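Long-range contacts in chaperone SycD (Yersinia enterocolitica, PDB 2VGX), which probably acts as a type III secretion chaperone built from tetratricopeptide repeats and modulates expression of the yop operon: residues G7-M12 / L50-S55; F57-G62 / H76-G81. One frame throughout, in Å; residues are numbered along the deposited sequence.

Contact 1. Residues G7-M12 / L50-S55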
loop_
_atom_site.group_PDB
_atom_site.type_symbol
_atom_site.label_atom_id
_atom_site.label_comp_id
_atom_site.label_asym_id
_atom_site.label_seq_id
_atom_site.Cartn_x
_atom_site.Cartn_y
_atom_site.Cartn_z
ATOM N N GLY A 7 -17.185 -11.726 0.969
ATOM C CA GLY A 7 -16.045 -10.816 1.181
ATOM C C GLY A 7 -15.423 -10.995 2.561
ATOM O O GLY A 7 -16.138 -10.972 3.575
ATOM N N GLY A 8 -14.101 -11.185 2.597
ATOM C CA GLY A 8 -13.342 -11.370 3.855
ATOM C C GLY A 8 -12.320 -10.260 4.120
ATOM O O GLY A 8 -12.358 -9.602 5.175
ATOM N N THR A 9 -11.421 -10.020 3.158
ATOM C CA THR A 9 -10.400 -8.987 3.307
ATOM C C THR A 9 -10.678 -7.815 2.364
ATOM O O THR A 9 -11.395 -7.941 1.384
ATOM C CB THR A 9 -8.966 -9.523 2.998
ATOM O OG1 THR A 9 -8.883 -9.899 1.607
ATOM C CG2 THR A 9 -8.594 -10.695 3.888
ATOM N N ILE A 10 -10.086 -6.670 2.658
ATOM C CA ILE A 10 -10.181 -5.508 1.795
ATOM C C ILE A 10 -9.581 -5.782 0.418
ATOM O O ILE A 10 -10.137 -5.368 -0.589
ATOM C CB ILE A 10 -9.415 -4.281 2.437
ATOM C CG1 ILE A 10 -10.036 -3.848 3.788
ATOM C CG2 ILE A 10 -9.312 -3.099 1.462
ATOM C CD1 ILE A 10 -11.518 -3.559 3.755
ATOM N N ALA A 11 -8.423 -6.434 0.371
ATOM C CA ALA A 11 -7.810 -6.762 -0.903
ATOM C C ALA A 11 -8.738 -7.645 -1.732
ATOM O O ALA A 11 -8.905 -7.380 -2.899
ATOM C CB ALA A 11 -6.428 -7.457 -0.729
ATOM N N MET A 12 -9.335 -8.668 -1.125
ATOM C CA MET A 12 -10.247 -9.583 -1.866
ATOM C C MET A 12 -11.439 -8.817 -2.430
ATOM O O MET A 12 -11.772 -8.959 -3.603
ATOM C CB MET A 12 -10.782 -10.696 -0.979
ATOM C CG MET A 12 -9.791 -11.755 -0.606
ATOM S SD MET A 12 -10.477 -12.786 0.700
ATOM C CE MET A 12 -11.774 -13.571 -0.301
ATOM N N LEU A 50 -4.831 -4.366 4.024
ATOM C CA LEU A 50 -5.214 -5.108 2.782
ATOM C C LEU A 50 -5.592 -6.540 3.055
ATOM O O LEU A 50 -6.534 -7.040 2.426
ATOM C CB LEU A 50 -4.127 -5.034 1.685
ATOM C CG LEU A 50 -4.006 -3.601 1.085
ATOM C CD1 LEU A 50 -2.773 -3.448 0.192
ATOM C CD2 LEU A 50 -5.243 -3.134 0.314
ATOM N N ASP A 51 -4.884 -7.188 3.992
ATOM C CA ASP A 51 -5.189 -8.565 4.383
ATOM C C ASP A 51 -4.865 -8.718 5.861
ATOM O O ASP A 51 -3.702 -8.943 6.222
ATOM C CB ASP A 51 -4.361 -9.580 3.561
ATOM C CG ASP A 51 -4.907 -11.032 3.690
ATOM O OD1 ASP A 51 -5.238 -11.472 4.830
ATOM O OD2 ASP A 51 -4.989 -11.736 2.639
ATOM N N HIS A 52 -5.887 -8.599 6.695
ATOM C CA HIS A 52 -5.729 -8.558 8.158
ATOM C C HIS A 52 -5.721 -9.959 8.757
ATOM O O HIS A 52 -5.683 -10.134 9.997
ATOM C CB HIS A 52 -6.787 -7.632 8.806
ATOM C CG HIS A 52 -8.214 -8.123 8.686
ATOM N ND1 HIS A 52 -8.912 -8.117 7.496
ATOM C CD2 HIS A 52 -9.071 -8.608 9.627
ATOM C CE1 HIS A 52 -10.143 -8.568 7.710
ATOM N NE2 HIS A 52 -10.260 -8.886 8.994
ATOM N N TYR A 53 -5.704 -10.963 7.876
ATOM C CA TYR A 53 -5.544 -12.359 8.297
ATOM C C TYR A 53 -4.175 -12.952 8.019
ATOM O O TYR A 53 -3.950 -14.133 8.270
ATOM C CB TYR A 53 -6.597 -13.251 7.622
ATOM C CG TYR A 53 -7.991 -13.046 8.160
ATOM C CD1 TYR A 53 -8.268 -13.303 9.487
ATOM C CD2 TYR A 53 -9.031 -12.611 7.345
ATOM C CE1 TYR A 53 -9.544 -13.148 9.996
ATOM C CE2 TYR A 53 -10.328 -12.452 7.858
ATOM C CZ TYR A 53 -10.553 -12.728 9.184
ATOM O OH TYR A 53 -11.791 -12.616 9.751
ATOM N N ASP A 54 -3.236 -12.181 7.476
ATOM C CA ASP A 54 -1.935 -12.793 7.153
ATOM C C ASP A 54 -0.979 -12.477 8.277
ATOM O O ASP A 54 -0.512 -11.345 8.390
ATOM C CB ASP A 54 -1.394 -12.257 5.837
ATOM C CG ASP A 54 -0.211 -13.077 5.284
ATOM O OD1 ASP A 54 0.721 -13.479 6.028
ATOM O OD2 ASP A 54 -0.215 -13.325 4.061
ATOM N N SER A 55 -0.687 -13.483 9.093
ATOM C CA SER A 55 0.263 -13.368 10.203
ATOM C C SER A 55 1.619 -12.705 9.882
ATOM O O SER A 55 2.148 -11.948 10.684
ATOM C CB SER A 55 0.478 -14.768 10.793
ATOM O OG SER A 55 -0.733 -15.116 11.456
HETATM O O HOH W 1 -6.536 -10.856 0.596
HETATM O O HOH W 2 -8.302 -6.714 5.217
#
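Thr9 lays its methyl CG2 over the carboxylate of Asp51, 3.6 Å from Asp51 OD1. The same methyl meets the edge of the Tyr53 ring. Thr9 CB also lies against Leu50 O. The two branches of Thr9 do different work. OG1 stands between the backbone N and the carbonyl carbon (chi1 65°), where it accepts from Met12 N at 3.0 Å. This is the N-cap bond of the short helix 10-13. A water also bonded to Thr9 OG1 donates to Asp51 OD2. The other oxygen, Asp51 OD1, uses its anti lone pair to accept from Tyr53 N, closing an Asx turn within the type I turn 51-54. Both carboxylate oxygens are thus engaged, and the group is held in place.

One direct hydrogen bond joins the segments, from Ala11 N to Leu50 O at 2.9 Å. It reaches a lone pair in the carbonyl plane and is fairly straight at 158°. The Ala11 methyl packs beside it, 4.1 Å from Leu50 CB. A second water, in the plane of the His52 ring, links His52 ND1 to Ile10 N. On that ring, His52 CE1 comes within 3.5 Å of Gly8 O.

The contact therefore ties the start of helix 10-13 to the end of helix 44-50 and the turn after it. Leu21 of helix 18-33 packs on Ala11, Leu50 and Asp51. Val49 of the neighbouring subunit packs on Ile10 and Leu50. From the turn itself, Tyr53 touches Met84 of helix 71-84, and His52 touches Phe58 of helix 55-67.

Contact 2. Residues F57-G62 / H76-G81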
loop_
_atom_site.group_PDB
_atom_site.type_symbol
_atom_site.label_atom_id
_atom_site.label_comp_id
_atom_site.label_asym_id
_atom_site.label_seq_id
_atom_site.Cartn_x
_atom_site.Cartn_y
_atom_site.Cartn_z
ATOM N N PHE A 57 2.259 -10.257 8.111
ATOM C CA PHE A 57 2.189 -8.761 7.974
ATOM C C PHE A 57 2.237 -8.121 9.381
ATOM O O PHE A 57 2.804 -7.062 9.556
ATOM C CB PHE A 57 0.970 -8.301 7.153
ATOM C CG PHE A 57 0.930 -8.883 5.746
ATOM C CD1 PHE A 57 2.063 -9.491 5.200
ATOM C CD2 PHE A 57 -0.246 -8.824 4.980
ATOM C CE1 PHE A 57 2.024 -10.059 3.912
ATOM C CE2 PHE A 57 -0.287 -9.369 3.685
ATOM C CZ PHE A 57 0.846 -9.976 3.161
ATOM N N PHE A 58 1.641 -8.800 10.369
ATOM C CA PHE A 58 1.654 -8.389 11.776
ATOM C C PHE A 58 2.971 -8.721 12.474
ATOM O O PHE A 58 3.430 -7.939 13.306
ATOM C CB PHE A 58 0.397 -8.900 12.527
ATOM C CG PHE A 58 -0.881 -8.378 11.929
ATOM C CD1 PHE A 58 -1.442 -7.188 12.403
ATOM C CD2 PHE A 58 -1.513 -9.042 10.851
ATOM C CE1 PHE A 58 -2.622 -6.648 11.824
ATOM C CE2 PHE A 58 -2.690 -8.507 10.262
ATOM C CZ PHE A 58 -3.233 -7.315 10.719
ATOM N N LEU A 59 3.597 -9.849 12.123
ATOM C CA LEU A 59 5.002 -10.103 12.483
ATOM C C LEU A 59 5.916 -9.043 11.931
ATOM O O LEU A 59 6.761 -8.527 12.638
ATOM C CB LEU A 59 5.464 -11.477 11.996
ATOM C CG LEU A 59 4.774 -12.584 12.830
ATOM C CD1 LEU A 59 4.945 -13.910 12.099
ATOM C CD2 LEU A 59 5.366 -12.659 14.252
ATOM N N GLY A 60 5.722 -8.654 10.678
ATOM C CA GLY A 60 6.625 -7.618 10.132
ATOM C C GLY A 60 6.408 -6.244 10.754
ATOM O O GLY A 60 7.376 -5.565 11.096
ATOM N N LEU A 61 5.150 -5.819 10.877
ATOM C CA LEU A 61 4.837 -4.525 11.523
ATOM C C LEU A 61 5.451 -4.503 12.919
ATOM O O LEU A 61 6.054 -3.514 13.335
ATOM C CB LEU A 61 3.314 -4.304 11.646
ATOM C CG LEU A 61 2.849 -2.889 12.056
ATOM C CD1 LEU A 61 3.104 -1.899 10.861
ATOM C CD2 LEU A 61 1.375 -2.937 12.404
ATOM N N GLY A 62 5.260 -5.594 13.632
ATOM C CA GLY A 62 5.766 -5.716 15.014
ATOM C C GLY A 62 7.313 -5.720 15.000
ATOM O O GLY A 62 7.951 -5.039 15.819
ATOM N N HIS A 76 1.323 -4.539 20.778
ATOM C CA HIS A 76 -0.046 -4.427 20.273
ATOM C C HIS A 76 -0.228 -5.272 19.005
ATOM O O HIS A 76 -1.277 -5.893 18.826
ATOM C CB HIS A 76 -0.403 -3.002 19.895
ATOM C CG HIS A 76 -0.424 -2.054 21.045
ATOM N ND1 HIS A 76 -0.414 -0.691 20.869
ATOM C CD2 HIS A 76 -0.433 -2.267 22.385
ATOM C CE1 HIS A 76 -0.427 -0.099 22.055
ATOM N NE2 HIS A 76 -0.438 -1.037 22.992
ATOM N N SER A 77 0.767 -5.244 18.112
ATOM C CA SER A 77 0.662 -5.992 16.836
ATOM C C SER A 77 0.703 -7.476 17.146
ATOM O O SER A 77 -0.068 -8.267 16.570
ATOM C CB SER A 77 1.806 -5.626 15.875
ATOM O OG SER A 77 1.595 -6.297 14.621
ATOM N N TYR A 78 1.598 -7.867 18.058
ATOM C CA TYR A 78 1.651 -9.266 18.458
ATOM C C TYR A 78 0.408 -9.759 19.231
ATOM O O TYR A 78 0.091 -10.946 19.169
ATOM C CB TYR A 78 2.925 -9.588 19.238
ATOM C CG TYR A 78 4.243 -9.188 18.567
ATOM C CD1 TYR A 78 4.466 -9.409 17.199
ATOM C CD2 TYR A 78 5.270 -8.616 19.325
ATOM C CE1 TYR A 78 5.684 -9.070 16.611
ATOM C CE2 TYR A 78 6.484 -8.254 18.749
ATOM C CZ TYR A 78 6.676 -8.499 17.372
ATOM O OH TYR A 78 7.853 -8.148 16.796
ATOM N N SER A 79 -0.259 -8.862 19.961
ATOM C CA SER A 79 -1.498 -9.208 20.680
ATOM C C SER A 79 -2.653 -9.488 19.733
ATOM O O SER A 79 -3.429 -10.417 19.958
ATOM C CB SER A 79 -1.923 -8.123 21.668
ATOM O OG SER A 79 -0.957 -7.997 22.684
ATOM N N TYR A 80 -2.761 -8.680 18.679
ATOM C CA TYR A 80 -3.736 -8.935 17.640
ATOM C C TYR A 80 -3.400 -10.245 16.927
ATOM O O TYR A 80 -4.264 -11.094 16.758
ATOM C CB TYR A 80 -3.789 -7.775 16.618
ATOM C CG TYR A 80 -4.655 -8.138 15.418
ATOM C CD1 TYR A 80 -6.028 -7.897 15.438
ATOM C CD2 TYR A 80 -4.085 -8.702 14.265
ATOM C CE1 TYR A 80 -6.830 -8.254 14.333
ATOM C CE2 TYR A 80 -4.852 -9.050 13.183
ATOM C CZ TYR A 80 -6.221 -8.838 13.220
ATOM O OH TYR A 80 -7.003 -9.155 12.151
ATOM N N GLY A 81 -2.147 -10.421 16.544
ATOM C CA GLY A 81 -1.760 -11.641 15.848
ATOM C C GLY A 81 -2.084 -12.887 16.654
ATOM O O GLY A 81 -2.537 -13.901 16.090
#
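Phe58 and Tyr80 set their rings obliquely, with planes 37° apart and centroids 4.5 Å apart. Tyr80 CD2 and CE2 carry the touch. Tyr80 CE2 lies over one face of Phe58, displaced toward the rim, and is 3.4 Å from Phe58 CZ. Tyr80 CD2 follows over CE1 and CD1 of the same ring. The arrangement is neither a parallel stack nor a T-shape. Tyr80 CG is anti to the backbone N, which turns the ring toward Phe58. Its hydroxyl has His52 O as its probable hydrogen-bond partner.

Ser77 meets Phe58 on another side. Its OG lies near the ring plane at the edge and donates to Phe58 O at 2.8 Å. The donor is tilted 23° from the carbonyl plane. Phe58 O also accepts the helical N-H of Gly62, at 3.0 Å. The two donors arrive from opposite faces of the carbonyl plane, so the buried serine hydroxyl is satisfied without breaking the helix bond.

Tyr78 reaches across to Gly62, where the absence of a side chain lets the ring lie close to the backbone. Tyr78 CE1 is 3.7 Å from Gly62 CA. The phenol oxygen is hydrogen-bonded to Gln66 OE1. Leu59 CD2 adds an apolar touch, 4.3 Å from Tyr78 CE1.

The axes of these helix segments run nearly antiparallel at 164° and approach to 8.6 Å, consistent with the antiparallel helix hairpins of tetratricopeptide repeat folds. Helix 44-50 packs on Phe58 through Cys48 and on Leu61 through Gln45. Helix 90-100 covers the other flank, with Phe91 against Leu59 and Tyr78.

Contacts 1 and 2 follow each other along the chain, and their centres are about 14 Å apart. They meet at the turn after helix 44-50. Tyr80 OH of contact 2 probably hydrogen-bonds to His52 O of contact 1, at 2.7 Å. His52 O also packs on Phe58 CE2 at 3.4 Å. Asp51 O lies 3.7 Å from Phe57 CD2. The turn is thus held to the N-terminal segment on one hand and to the helix pair 55-67 and 71-84 on the other. The centre of contact 2 lies about 4 Å from the centre of the chain. That of contact 1 is about 16 Å from it, and contact 1 also meets the second subunit.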